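Local coordinates for prenylcyclase (Actinoplanes teichomyceticus, PDB 6IJ1), which probably cyclises or transfers prenyl chains as a helical prenyltransferase-like enzyme, its exact reaction being unknown, at residues A[51-56]-A[101-106]; A[44-49]-A[69-74]; A[20-25]-A[61-66]; A[94-99]-A[161-166]. All coordinates share one frame; numbering follows the deposited sequence.

Overall arrangement
The chain is mainly helical, with long loops, and its paired helices are consistent with the alpha/alpha barrel of terpenoid cyclases. Contacts 1 and 2 both use helix 42-52, with centres 12 Å apart. The salt bridge Arg-106 NH1 to Asp-69 OD1, 2.9 Å, joins them. Contact 3 uses helix 58-71, as contact 2 does, and lies about 11 Å from it, centre to centre. Contact 4 lies deepest, its centre 9 Å from that of the chain. It meets contact 2 through Tyr-47 and Trp-96, and the side chain of Trp-96 comes to about 4 Å from a bound imidazole. Contacts 3 and 4 do not touch; their nearest atoms are about 9 Å apart.

Contact 1 of 4, residues A[51-56]-A[101-106]; sequences VLVQLP and AELLGR
Val-53 meets Leu-103 and Leu-104 with different parts of its side chain. CB of Val-53 already lies 4.0 Å from CD2 of Leu-104. Beyond it the two methyls part. CG1 of Val-53 stands beside the backbone N (chi1 -62°) and reaches the same CD2 of Leu-104 at 3.7 Å. CG2 of Val-53 sits between the backbone N and the carbonyl carbon. It touches CB of Leu-103 at 3.9 Å and CD1 of Leu-103 at 4.1 Å. The valine side chain crosses Leu-104 at about a right angle.

Gln-54 adds a smaller part. It crosses Leu-103 at about a right angle and brings its amide to the leucine methyls. NE2 of Gln-54 is 3.6 Å from CD1 of Leu-103, and CD of Gln-54 is 4.0 Å from CD2 of Leu-103. No hydrogen bond joins the two segments. The amide has its polar partners outside: NE2 bonds to Gly-50 O, and OE1 to Gln-335 NE2. These two bonds would hold the amide in its rotation, with the nitrogen against Leu-103.

Both segments turn close to the contact. Residues 52-55 form a type I beta turn, and Gly-105, with positive phi, closes helix 91-104 in a Schellman motif. The contact is therefore a surface junction near the C-terminal ends of helices 42-52 and 91-104. Helix 58-71 borders it through Arg-65 and Met-68, which touch Leu-104, and helix 327-341 supplies Gln-335.

Contact 2 of 4, residues A[44-49]-A[69-74]; sequences ITAYVA and DLLVPE
Leu-71 and Thr-45 are brought together by their first torsions. Thr-45 has chi1 -67°, which sets OG1 beside the backbone N and CG2 opposite that N. In Leu-71 chi1 of -76° puts CG beside its own backbone N. The two side chains then slide past each other in opposite directions, and CG2 of Thr-45 lies 4.1 Å from CG of Leu-71. The CD1 branch of the leucine goes further. It rests on the helix backbone at Ala-46, 3.9 Å from Ala-46 CA, and is equally near the CB of that alanine. The small alanine lets the methyl come down onto the main chain.

The threonine is divided by this arrangement. Its methyl faces Leu-71, while OG1 is hydrogen-bonded with Trp-31 O and Asp-41 O, outside the two segments. Helix 91-104 closes in through Leu-100, which touches Leu-71, and through Trp-96 and Val-97 on Ala-46. All three touching residues are buried. Between the two segments the touching atoms are all carbon, and no hydrogen bond crosses. The buried hydroxyl of Thr-45 must share its single proton between the two carbonyls, so the polar end is provided for away from Leu-71.

Contact 3 of 4, residues A[20-25]-A[61-66]; sequences FLLDRR and GRAGRA
The carbonyl oxygen of Leu-22 takes two N-H groups of Arg-25, a residue that touches Ala-63 alongside Leu-22. Both lie at the C-terminal end of helix 10-23, where that helix packs against helix 58-71, consistent with two outer helices of an alpha/alpha barrel. Arg-25 NE reaches Leu-22 O at 2.8 Å with a nearly straight angle of 169°. It arrives in the carbonyl plane, on a lone pair. The backbone N of Arg-25 adds a longer bond of 3.3 Å to the same Leu-22 O. The arginine thus folds back on the end of helix 10-23.

The NE bond holds the guanidinium over its own helix. One face lies above Leu-22 CD2, 3.9 Å from the plane and over its centre. Arg-25 NH1 comes to 4.3 Å from Ala-63 CB at an oblique angle. Trp-31 touches both Arg-25 and Ala-63 from the loop that follows helix 10-23. The same CD2 of Leu-22 presses on helix 58-71, where it meets Ala-63 CB at 3.4 Å, tighter than usual for two carbons.

Contact 4 of 4, residues A[94-99]-A[161-166]; sequences TGWVLR and TAAVAG
Helices 91-104 and 158-164 appear to be neighbours in the inner ring of an alpha/alpha barrel, and they come close at Gly-95 and Val-164. The CA atoms of Gly-95 and Val-164 are the nearest pair across the contact, 5.5 Å apart. Gly-95 has no side chain, so its bare backbone faces the valine. Val-164 CG1 lies 4.1 Å from Gly-95 CA. With chi1 at -59°, that methyl stands beside the valine's backbone N and opposite its carbonyl carbon.

Trp-96 makes the second touch. Its CB leaves helix 91-104 away from the other segment, but the indole swings back. The six-membered part of the ring brings CZ2 to 4.3 Å from Ala-163 CB. The methyl approaches obliquely and is a light apolar touch. The contact has no hydrogen bond across it.

The indole is fixed from outside the two segments. Its NE1 donates to Asp-92 OD2, one turn earlier in helix 91-104. Tyr-47 meets the ring edge-to-face, and Trp-43 meets it with the planes at about 40°. Leu-204 of helix 198-209 touches both Trp-96 and Ala-163, so a third helix bridges the pair. The side chain of Trp-96 is also about 4 Å from an imidazole, probably from the crystallisation liquor.

Such a small molecule beside clustered aromatic rings is consistent with a pocket. Aromatic side chains lining the central pocket are a feature of terpenoid cyclases, and the cluster of Trp-96, Tyr-47 and Trp-43 is consistent with that.

Contact 1 of 4, residues A[51-56]-A[101-106]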
loop_
_atom_site.group_PDB
_atom_site.type_symbol
_atom_site.label_atom_id
_atom_site.label_comp_id
_atom_site.label_asym_id
_atom_site.label_seq_id
_atom_site.Cartn_x
_atom_site.Cartn_y
_atom_site.Cartn_z
ATOM N N VAL A 51 -10.175 -0.930 2.533
ATOM C CA VAL A 51 -10.583 0.367 3.082
ATOM C C VAL A 51 -12.097 0.390 3.289
ATOM O O VAL A 51 -12.599 0.810 4.350
ATOM C CB VAL A 51 -10.117 1.514 2.154
ATOM C CG1 VAL A 51 -10.691 2.838 2.650
ATOM C CG2 VAL A 51 -8.579 1.588 2.145
ATOM N N LEU A 52 -12.847 -0.089 2.287
ATOM C CA LEU A 52 -14.304 0.003 2.330
ATOM C C LEU A 52 -14.860 -0.772 3.516
ATOM O O LEU A 52 -15.821 -0.320 4.120
ATOM C CB LEU A 52 -14.904 -0.495 1.015
ATOM C CG LEU A 52 -14.716 0.428 -0.198
ATOM C CD1 LEU A 52 -15.269 -0.201 -1.458
ATOM C CD2 LEU A 52 -15.373 1.787 0.036
ATOM N N VAL A 53 -14.279 -1.927 3.867
ATOM C CA VAL A 53 -14.910 -2.683 4.961
ATOM C C VAL A 53 -14.696 -2.022 6.315
ATOM O O VAL A 53 -15.348 -2.418 7.296
ATOM C CB VAL A 53 -14.440 -4.168 5.024
ATOM C CG1 VAL A 53 -14.793 -4.954 3.762
ATOM C CG2 VAL A 53 -12.943 -4.321 5.362
ATOM N N GLN A 54 -13.854 -0.994 6.418
ATOM C CA GLN A 54 -13.614 -0.264 7.658
ATOM C C GLN A 54 -14.435 1.017 7.786
ATOM O O GLN A 54 -14.321 1.703 8.815
ATOM C CB GLN A 54 -12.144 0.096 7.771
ATOM C CG GLN A 54 -11.232 -1.101 7.783
ATOM C CD GLN A 54 -9.780 -0.649 7.773
ATOM O OE1 GLN A 54 -9.317 0.040 8.704
ATOM N NE2 GLN A 54 -9.073 -0.942 6.670
ATOM N N LEU A 55 -15.225 1.384 6.777
ATOM C CA LEU A 55 -15.983 2.624 6.761
ATOM C C LEU A 55 -17.395 2.366 7.254
ATOM O O LEU A 55 -17.950 1.291 7.037
ATOM C CB LEU A 55 -16.033 3.207 5.351
ATOM C CG LEU A 55 -14.612 3.535 4.846
ATOM C CD1 LEU A 55 -14.693 4.123 3.444
ATOM C CD2 LEU A 55 -13.873 4.475 5.789
ATOM N N PRO A 56 -18.010 3.366 7.887
ATOM C CA PRO A 56 -19.354 3.173 8.463
ATOM C C PRO A 56 -20.462 3.415 7.442
ATOM O O PRO A 56 -21.284 4.348 7.557
ATOM C CB PRO A 56 -19.360 4.196 9.603
ATOM C CG PRO A 56 -18.567 5.370 9.030
ATOM C CD PRO A 56 -17.437 4.684 8.224
ATOM N N ALA A 101 -8.937 -10.520 4.414
ATOM C CA ALA A 101 -9.467 -11.639 5.199
ATOM C C ALA A 101 -9.393 -11.377 6.688
ATOM O O ALA A 101 -10.360 -11.669 7.409
ATOM C CB ALA A 101 -8.707 -12.909 4.824
ATOM N N GLU A 102 -8.284 -10.824 7.184
ATOM C CA GLU A 102 -8.204 -10.523 8.632
ATOM C C GLU A 102 -9.225 -9.477 8.995
ATOM O O GLU A 102 -9.872 -9.567 10.043
ATOM C CB GLU A 102 -6.772 -10.078 9.003
ATOM C CG GLU A 102 -5.803 -11.240 8.906
ATOM C CD GLU A 102 -4.479 -11.053 9.676
ATOM O OE1 GLU A 102 -4.222 -9.917 10.161
ATOM O OE2 GLU A 102 -3.692 -12.026 9.782
ATOM N N LEU A 103 -9.382 -8.440 8.160
ATOM C CA LEU A 103 -10.361 -7.399 8.505
ATOM C C LEU A 103 -11.775 -7.971 8.581
ATOM O O LEU A 103 -12.590 -7.475 9.362
ATOM C CB LEU A 103 -10.310 -6.256 7.475
ATOM C CG LEU A 103 -9.034 -5.431 7.504
ATOM C CD1 LEU A 103 -9.000 -4.559 6.268
ATOM C CD2 LEU A 103 -9.083 -4.500 8.692
ATOM N N LEU A 104 -12.060 -9.015 7.806
ATOM C CA LEU A 104 -13.380 -9.630 7.728
ATOM C C LEU A 104 -13.539 -10.825 8.666
ATOM O O LEU A 104 -14.610 -11.430 8.690
ATOM C CB LEU A 104 -13.653 -10.080 6.287
ATOM C CG LEU A 104 -13.895 -8.864 5.367
ATOM C CD1 LEU A 104 -14.098 -9.312 3.922
ATOM C CD2 LEU A 104 -15.136 -8.036 5.816
ATOM N N GLY A 105 -12.523 -11.200 9.409
ATOM C CA GLY A 105 -12.598 -12.355 10.306
ATOM C C GLY A 105 -12.543 -13.683 9.608
ATOM O O GLY A 105 -12.983 -14.694 10.181
ATOM N N ARG A 106 -12.056 -13.715 8.366
ATOM C CA ARG A 106 -12.099 -14.913 7.539
ATOM C C ARG A 106 -10.739 -15.554 7.361
ATOM O O ARG A 106 -10.597 -16.533 6.610
ATOM C CB ARG A 106 -12.681 -14.571 6.166
ATOM C CG ARG A 106 -14.139 -14.214 6.220
ATOM C CD ARG A 106 -14.685 -14.103 4.799
ATOM N NE ARG A 106 -14.524 -15.339 4.040
ATOM C CZ ARG A 106 -14.916 -15.505 2.776
ATOM N NH1 ARG A 106 -15.507 -14.488 2.140
ATOM N NH2 ARG A 106 -14.711 -16.660 2.157
#

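Contact 2 of 4, residues A[44-49]-A[69-74]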
loop_
_atom_site.group_PDB
_atom_site.type_symbol
_atom_site.label_atom_id
_atom_site.label_comp_id
_atom_site.label_asym_id
_atom_site.label_seq_id
_atom_site.Cartn_x
_atom_site.Cartn_y
_atom_site.Cartn_z
ATOM N N ILE A 44 -5.528 -4.284 -6.650
ATOM C CA ILE A 44 -6.356 -3.102 -6.426
ATOM C C ILE A 44 -7.697 -3.465 -5.809
ATOM O O ILE A 44 -8.211 -2.725 -4.971
ATOM C CB ILE A 44 -6.530 -2.344 -7.769
ATOM C CG1 ILE A 44 -5.175 -1.749 -8.168
ATOM C CG2 ILE A 44 -7.586 -1.246 -7.707
ATOM C CD1 ILE A 44 -4.631 -0.658 -7.171
ATOM N N THR A 45 -8.307 -4.584 -6.240
ATOM C CA THR A 45 -9.553 -5.009 -5.617
ATOM C C THR A 45 -9.372 -5.228 -4.121
ATOM O O THR A 45 -10.204 -4.783 -3.334
ATOM C CB THR A 45 -10.024 -6.293 -6.313
ATOM O OG1 THR A 45 -10.399 -5.988 -7.673
ATOM C CG2 THR A 45 -11.241 -6.890 -5.616
ATOM N N ALA A 46 -8.316 -5.961 -3.747
ATOM C CA ALA A 46 -8.046 -6.197 -2.325
ATOM C C ALA A 46 -7.812 -4.880 -1.585
ATOM O O ALA A 46 -8.304 -4.684 -0.470
ATOM C CB ALA A 46 -6.856 -7.112 -2.154
ATOM N N TYR A 47 -7.044 -3.961 -2.188
ATOM C CA TYR A 47 -6.684 -2.728 -1.496
ATOM C C TYR A 47 -7.923 -1.848 -1.276
ATOM O O TYR A 47 -8.145 -1.312 -0.182
ATOM C CB TYR A 47 -5.644 -2.005 -2.375
ATOM C CG TYR A 47 -5.081 -0.735 -1.738
ATOM C CD1 TYR A 47 -4.065 -0.864 -0.807
ATOM C CD2 TYR A 47 -5.580 0.529 -2.052
ATOM C CE1 TYR A 47 -3.553 0.248 -0.175
ATOM C CE2 TYR A 47 -5.029 1.663 -1.466
ATOM C CZ TYR A 47 -4.006 1.504 -0.547
ATOM O OH TYR A 47 -3.421 2.604 0.074
ATOM N N VAL A 48 -8.731 -1.674 -2.310
ATOM C CA VAL A 48 -9.942 -0.850 -2.177
ATOM C C VAL A 48 -10.922 -1.484 -1.192
ATOM O O VAL A 48 -11.468 -0.802 -0.322
ATOM C CB VAL A 48 -10.594 -0.657 -3.564
ATOM C CG1 VAL A 48 -11.971 -0.013 -3.451
ATOM C CG2 VAL A 48 -9.617 0.194 -4.489
ATOM N N ALA A 49 -11.126 -2.809 -1.334
ATOM C CA ALA A 49 -12.051 -3.525 -0.446
ATOM C C ALA A 49 -11.635 -3.376 1.000
ATOM O O ALA A 49 -12.492 -3.196 1.876
ATOM C CB ALA A 49 -12.124 -5.018 -0.819
ATOM N N ASP A 69 -15.156 -12.399 -1.630
ATOM C CA ASP A 69 -15.653 -13.611 -2.298
ATOM C C ASP A 69 -15.087 -13.781 -3.695
ATOM O O ASP A 69 -14.809 -14.903 -4.111
ATOM C CB ASP A 69 -17.173 -13.584 -2.406
ATOM C CG ASP A 69 -17.845 -13.751 -1.096
ATOM O OD1 ASP A 69 -17.218 -14.387 -0.222
ATOM O OD2 ASP A 69 -18.981 -13.238 -0.953
ATOM N N LEU A 70 -14.887 -12.668 -4.441
ATOM C CA LEU A 70 -14.289 -12.763 -5.771
ATOM C C LEU A 70 -12.820 -13.163 -5.731
ATOM O O LEU A 70 -12.310 -13.809 -6.658
ATOM C CB LEU A 70 -14.387 -11.406 -6.501
ATOM C CG LEU A 70 -15.742 -10.828 -6.858
ATOM C CD1 LEU A 70 -15.510 -9.449 -7.381
ATOM C CD2 LEU A 70 -16.458 -11.681 -7.929
ATOM N N LEU A 71 -12.098 -12.732 -4.684
ATOM C CA LEU A 71 -10.678 -12.955 -4.656
ATOM C C LEU A 71 -10.312 -14.384 -4.294
ATOM O O LEU A 71 -9.261 -14.868 -4.691
ATOM C CB LEU A 71 -10.050 -11.996 -3.647
ATOM C CG LEU A 71 -9.944 -10.538 -4.146
ATOM C CD1 LEU A 71 -9.755 -9.676 -2.931
ATOM C CD2 LEU A 71 -8.736 -10.444 -5.158
ATOM N N VAL A 72 -11.100 -15.035 -3.431
ATOM C CA VAL A 72 -10.686 -16.367 -2.971
ATOM C C VAL A 72 -10.428 -17.317 -4.136
ATOM O O VAL A 72 -9.346 -17.942 -4.174
ATOM C CB VAL A 72 -11.713 -16.920 -1.968
ATOM C CG1 VAL A 72 -11.412 -18.407 -1.658
ATOM C CG2 VAL A 72 -11.683 -16.126 -0.651
ATOM N N PRO A 73 -11.331 -17.480 -5.119
ATOM C CA PRO A 73 -11.035 -18.417 -6.224
ATOM C C PRO A 73 -9.906 -17.998 -7.135
ATOM O O PRO A 73 -9.433 -18.821 -7.956
ATOM C CB PRO A 73 -12.352 -18.484 -6.986
ATOM C CG PRO A 73 -13.168 -17.373 -6.542
ATOM C CD PRO A 73 -12.700 -16.962 -5.190
ATOM N N GLU A 74 -9.467 -16.748 -7.078
ATOM C CA GLU A 74 -8.332 -16.313 -7.889
ATOM C C GLU A 74 -6.973 -16.683 -7.315
ATOM O O GLU A 74 -5.945 -16.492 -7.974
ATOM C CB GLU A 74 -8.372 -14.795 -8.084
ATOM C CG GLU A 74 -9.628 -14.304 -8.713
ATOM C CD GLU A 74 -9.841 -14.915 -10.082
ATOM O OE1 GLU A 74 -8.833 -15.084 -10.802
ATOM O OE2 GLU A 74 -10.990 -15.261 -10.406
#

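Contact 3 of 4, residues A[20-25]-A[61-66]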
loop_
_atom_site.group_PDB
_atom_site.type_symbol
_atom_site.label_atom_id
_atom_site.label_comp_id
_atom_site.label_asym_id
_atom_site.label_seq_id
_atom_site.Cartn_x
_atom_site.Cartn_y
_atom_site.Cartn_z
ATOM N N PHE A 20 -17.891 7.488 -5.109
ATOM C CA PHE A 20 -16.962 7.390 -6.243
ATOM C C PHE A 20 -16.473 5.961 -6.419
ATOM O O PHE A 20 -16.500 5.415 -7.513
ATOM C CB PHE A 20 -15.777 8.352 -6.028
ATOM C CG PHE A 20 -14.665 8.171 -7.037
ATOM C CD1 PHE A 20 -14.700 8.842 -8.242
ATOM C CD2 PHE A 20 -13.575 7.327 -6.765
ATOM C CE1 PHE A 20 -13.651 8.653 -9.196
ATOM C CE2 PHE A 20 -12.539 7.168 -7.701
ATOM C CZ PHE A 20 -12.582 7.804 -8.897
ATOM N N LEU A 21 -16.036 5.313 -5.327
ATOM C CA LEU A 21 -15.456 3.984 -5.489
ATOM C C LEU A 21 -16.517 2.951 -5.875
ATOM O O LEU A 21 -16.280 2.103 -6.718
ATOM C CB LEU A 21 -14.760 3.546 -4.197
ATOM C CG LEU A 21 -13.459 4.302 -3.849
ATOM C CD1 LEU A 21 -12.976 3.904 -2.471
ATOM C CD2 LEU A 21 -12.421 4.003 -4.941
ATOM N N LEU A 22 -17.701 3.018 -5.265
ATOM C CA LEU A 22 -18.759 2.085 -5.668
ATOM C C LEU A 22 -19.161 2.288 -7.121
ATOM O O LEU A 22 -19.430 1.311 -7.822
ATOM C CB LEU A 22 -19.965 2.258 -4.744
ATOM C CG LEU A 22 -19.734 1.826 -3.316
ATOM C CD1 LEU A 22 -21.016 2.205 -2.495
ATOM C CD2 LEU A 22 -19.405 0.333 -3.210
ATOM N N ASP A 23 -19.226 3.546 -7.594
ATOM C CA ASP A 23 -19.572 3.775 -8.998
ATOM C C ASP A 23 -18.503 3.292 -9.951
ATOM O O ASP A 23 -18.804 3.040 -11.135
ATOM C CB ASP A 23 -19.853 5.260 -9.237
ATOM C CG ASP A 23 -21.174 5.708 -8.617
ATOM O OD1 ASP A 23 -21.942 4.827 -8.163
ATOM O OD2 ASP A 23 -21.455 6.929 -8.588
ATOM N N ARG A 24 -17.261 3.122 -9.496
ATOM C CA ARG A 24 -16.197 2.653 -10.370
ATOM C C ARG A 24 -15.987 1.135 -10.297
ATOM O O ARG A 24 -15.039 0.610 -10.891
ATOM C CB ARG A 24 -14.874 3.401 -10.049
ATOM C CG ARG A 24 -14.834 4.938 -10.146
ATOM C CD ARG A 24 -15.276 5.372 -11.444
ATOM N NE ARG A 24 -15.286 6.830 -11.707
ATOM C CZ ARG A 24 -16.165 7.697 -11.195
ATOM N NH1 ARG A 24 -17.046 7.292 -10.273
ATOM N NH2 ARG A 24 -16.135 8.991 -11.577
ATOM N N ARG A 25 -16.859 0.397 -9.605
ATOM C CA ARG A 25 -16.810 -1.067 -9.698
ATOM C C ARG A 25 -16.996 -1.550 -11.126
ATOM O O ARG A 25 -17.801 -0.997 -11.884
ATOM C CB ARG A 25 -17.933 -1.683 -8.860
ATOM C CG ARG A 25 -17.665 -1.765 -7.363
ATOM C CD ARG A 25 -18.934 -2.220 -6.612
ATOM N NE ARG A 25 -19.984 -1.218 -6.743
ATOM C CZ ARG A 25 -21.214 -1.389 -6.229
ATOM N NH1 ARG A 25 -21.507 -2.530 -5.584
ATOM N NH2 ARG A 25 -22.132 -0.463 -6.374
ATOM N N GLY A 61 -19.431 -1.879 3.098
ATOM C CA GLY A 61 -19.132 -3.186 3.659
ATOM C C GLY A 61 -19.598 -4.312 2.763
ATOM O O GLY A 61 -18.917 -5.332 2.606
ATOM N N ARG A 62 -20.774 -4.149 2.151
ATOM C CA ARG A 62 -21.261 -5.161 1.223
ATOM C C ARG A 62 -20.333 -5.321 0.028
ATOM O O ARG A 62 -20.036 -6.439 -0.395
ATOM C CB ARG A 62 -22.675 -4.789 0.736
ATOM C CG ARG A 62 -23.817 -5.240 1.648
ATOM C CD ARG A 62 -25.167 -5.011 0.946
ATOM N NE ARG A 62 -25.735 -3.735 1.335
ATOM C CZ ARG A 62 -25.916 -2.702 0.518
ATOM N NH1 ARG A 62 -25.581 -2.785 -0.770
ATOM N NH2 ARG A 62 -26.442 -1.581 1.003
ATOM N N ALA A 63 -19.838 -4.201 -0.512
ATOM C CA ALA A 63 -18.988 -4.276 -1.683
ATOM C C ALA A 63 -17.635 -4.869 -1.335
ATOM O O ALA A 63 -17.083 -5.645 -2.105
ATOM C CB ALA A 63 -18.831 -2.886 -2.287
ATOM N N GLY A 64 -17.135 -4.557 -0.133
ATOM C CA GLY A 64 -15.859 -5.145 0.290
ATOM C C GLY A 64 -15.957 -6.644 0.523
ATOM O O GLY A 64 -15.066 -7.413 0.145
ATOM N N ARG A 65 -17.096 -7.092 1.102
ATOM C CA ARG A 65 -17.289 -8.542 1.288
ATOM C C ARG A 65 -17.489 -9.267 -0.037
ATOM O O ARG A 65 -16.963 -10.380 -0.243
ATOM C CB ARG A 65 -18.480 -8.780 2.234
ATOM C CG ARG A 65 -18.181 -8.406 3.639
ATOM C CD ARG A 65 -19.441 -8.321 4.526
ATOM N NE ARG A 65 -19.029 -8.104 5.914
ATOM C CZ ARG A 65 -18.505 -6.979 6.422
ATOM N NH1 ARG A 65 -18.310 -5.898 5.665
ATOM N NH2 ARG A 65 -18.152 -6.936 7.712
ATOM N N ALA A 66 -18.196 -8.628 -0.996
ATOM C CA ALA A 66 -18.326 -9.207 -2.325
ATOM C C ALA A 66 -16.955 -9.385 -2.983
ATOM O O ALA A 66 -16.681 -10.388 -3.643
ATOM C CB ALA A 66 -19.257 -8.318 -3.155
#

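Contact 4 of 4, residues A[94-99]-A[161-166]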
loop_
_atom_site.group_PDB
_atom_site.type_symbol
_atom_site.label_atom_id
_atom_site.label_comp_id
_atom_site.label_asym_id
_atom_site.label_seq_id
_atom_site.Cartn_x
_atom_site.Cartn_y
_atom_site.Cartn_z
ATOM N N THR A 94 -0.489 -10.595 -2.352
ATOM C CA THR A 94 -0.943 -11.655 -1.461
ATOM C C THR A 94 -1.234 -11.083 -0.084
ATOM O O THR A 94 -2.257 -11.399 0.523
ATOM C CB THR A 94 0.122 -12.715 -1.389
ATOM O OG1 THR A 94 0.335 -13.210 -2.751
ATOM C CG2 THR A 94 -0.242 -13.852 -0.455
ATOM N N GLY A 95 -0.347 -10.213 0.393
ATOM C CA GLY A 95 -0.572 -9.610 1.712
ATOM C C GLY A 95 -1.837 -8.772 1.763
ATOM O O GLY A 95 -2.567 -8.806 2.772
ATOM N N TRP A 96 -2.166 -8.021 0.701
ATOM C CA TRP A 96 -3.410 -7.260 0.729
ATOM C C TRP A 96 -4.651 -8.165 0.773
ATOM O O TRP A 96 -5.637 -7.792 1.398
ATOM C CB TRP A 96 -3.559 -6.267 -0.462
ATOM C CG TRP A 96 -2.524 -5.187 -0.400
ATOM C CD1 TRP A 96 -1.403 -5.054 -1.184
ATOM C CD2 TRP A 96 -2.499 -4.115 0.529
ATOM N NE1 TRP A 96 -0.657 -3.965 -0.763
ATOM C CE2 TRP A 96 -1.292 -3.385 0.305
ATOM C CE3 TRP A 96 -3.365 -3.724 1.559
ATOM C CZ2 TRP A 96 -0.943 -2.278 1.062
ATOM C CZ3 TRP A 96 -3.026 -2.606 2.338
ATOM C CH2 TRP A 96 -1.797 -1.909 2.079
ATOM N N VAL A 97 -4.628 -9.320 0.060
ATOM C CA VAL A 97 -5.760 -10.241 0.133
ATOM C C VAL A 97 -5.889 -10.796 1.539
ATOM O O VAL A 97 -7.004 -10.856 2.084
ATOM C CB VAL A 97 -5.598 -11.356 -0.909
ATOM C CG1 VAL A 97 -6.813 -12.317 -0.762
ATOM C CG2 VAL A 97 -5.545 -10.722 -2.314
ATOM N N LEU A 98 -4.779 -11.255 2.118
ATOM C CA LEU A 98 -4.869 -11.800 3.497
ATOM C C LEU A 98 -5.250 -10.717 4.505
ATOM O O LEU A 98 -5.995 -10.994 5.464
ATOM C CB LEU A 98 -3.555 -12.448 3.903
ATOM C CG LEU A 98 -3.231 -13.707 3.045
ATOM C CD1 LEU A 98 -1.802 -14.099 3.120
ATOM C CD2 LEU A 98 -4.133 -14.871 3.609
ATOM N N ARG A 99 -4.841 -9.465 4.280
ATOM C CA ARG A 99 -5.316 -8.390 5.152
ATOM C C ARG A 99 -6.822 -8.207 5.078
ATOM O O ARG A 99 -7.468 -7.993 6.109
ATOM C CB ARG A 99 -4.610 -7.082 4.774
ATOM C CG ARG A 99 -5.144 -5.859 5.530
ATOM C CD ARG A 99 -4.257 -4.658 5.256
ATOM N NE ARG A 99 -4.986 -3.408 5.554
ATOM C CZ ARG A 99 -4.923 -2.779 6.715
ATOM N NH1 ARG A 99 -4.186 -3.280 7.718
ATOM N NH2 ARG A 99 -5.616 -1.655 6.851
ATOM N N THR A 161 7.540 -5.159 3.381
ATOM C CA THR A 161 7.691 -5.635 4.766
ATOM C C THR A 161 6.786 -4.845 5.684
ATOM O O THR A 161 6.117 -5.417 6.566
ATOM C CB THR A 161 9.128 -5.478 5.201
ATOM O OG1 THR A 161 9.990 -6.121 4.269
ATOM C CG2 THR A 161 9.371 -6.071 6.607
ATOM N N ALA A 162 6.734 -3.521 5.496
ATOM C CA ALA A 162 5.889 -2.684 6.349
ATOM C C ALA A 162 4.436 -3.097 6.277
ATOM O O ALA A 162 3.749 -3.074 7.296
ATOM C CB ALA A 162 6.049 -1.207 5.918
ATOM N N ALA A 163 3.944 -3.471 5.097
ATOM C CA ALA A 163 2.556 -3.908 4.947
ATOM C C ALA A 163 2.341 -5.269 5.576
ATOM O O ALA A 163 1.420 -5.427 6.407
ATOM C CB ALA A 163 2.199 -3.961 3.445
ATOM N N VAL A 164 3.120 -6.274 5.153
ATOM C CA VAL A 164 2.766 -7.632 5.610
ATOM C C VAL A 164 3.030 -7.862 7.101
ATOM O O VAL A 164 2.413 -8.762 7.682
ATOM C CB VAL A 164 3.456 -8.703 4.775
ATOM C CG1 VAL A 164 3.051 -8.549 3.259
ATOM C CG2 VAL A 164 4.936 -8.746 4.956
ATOM N N ALA A 165 3.912 -7.068 7.719
ATOM C CA ALA A 165 4.175 -7.195 9.154
ATOM C C ALA A 165 2.930 -6.954 9.952
ATOM O O ALA A 165 2.883 -7.344 11.131
ATOM C CB ALA A 165 5.219 -6.174 9.590
ATOM N N GLY A 166 1.927 -6.299 9.385
ATOM C CA GLY A 166 0.670 -6.073 10.117
ATOM C C GLY A 166 -0.282 -7.259 10.215
ATOM O O GLY A 166 -1.329 -7.137 10.866
#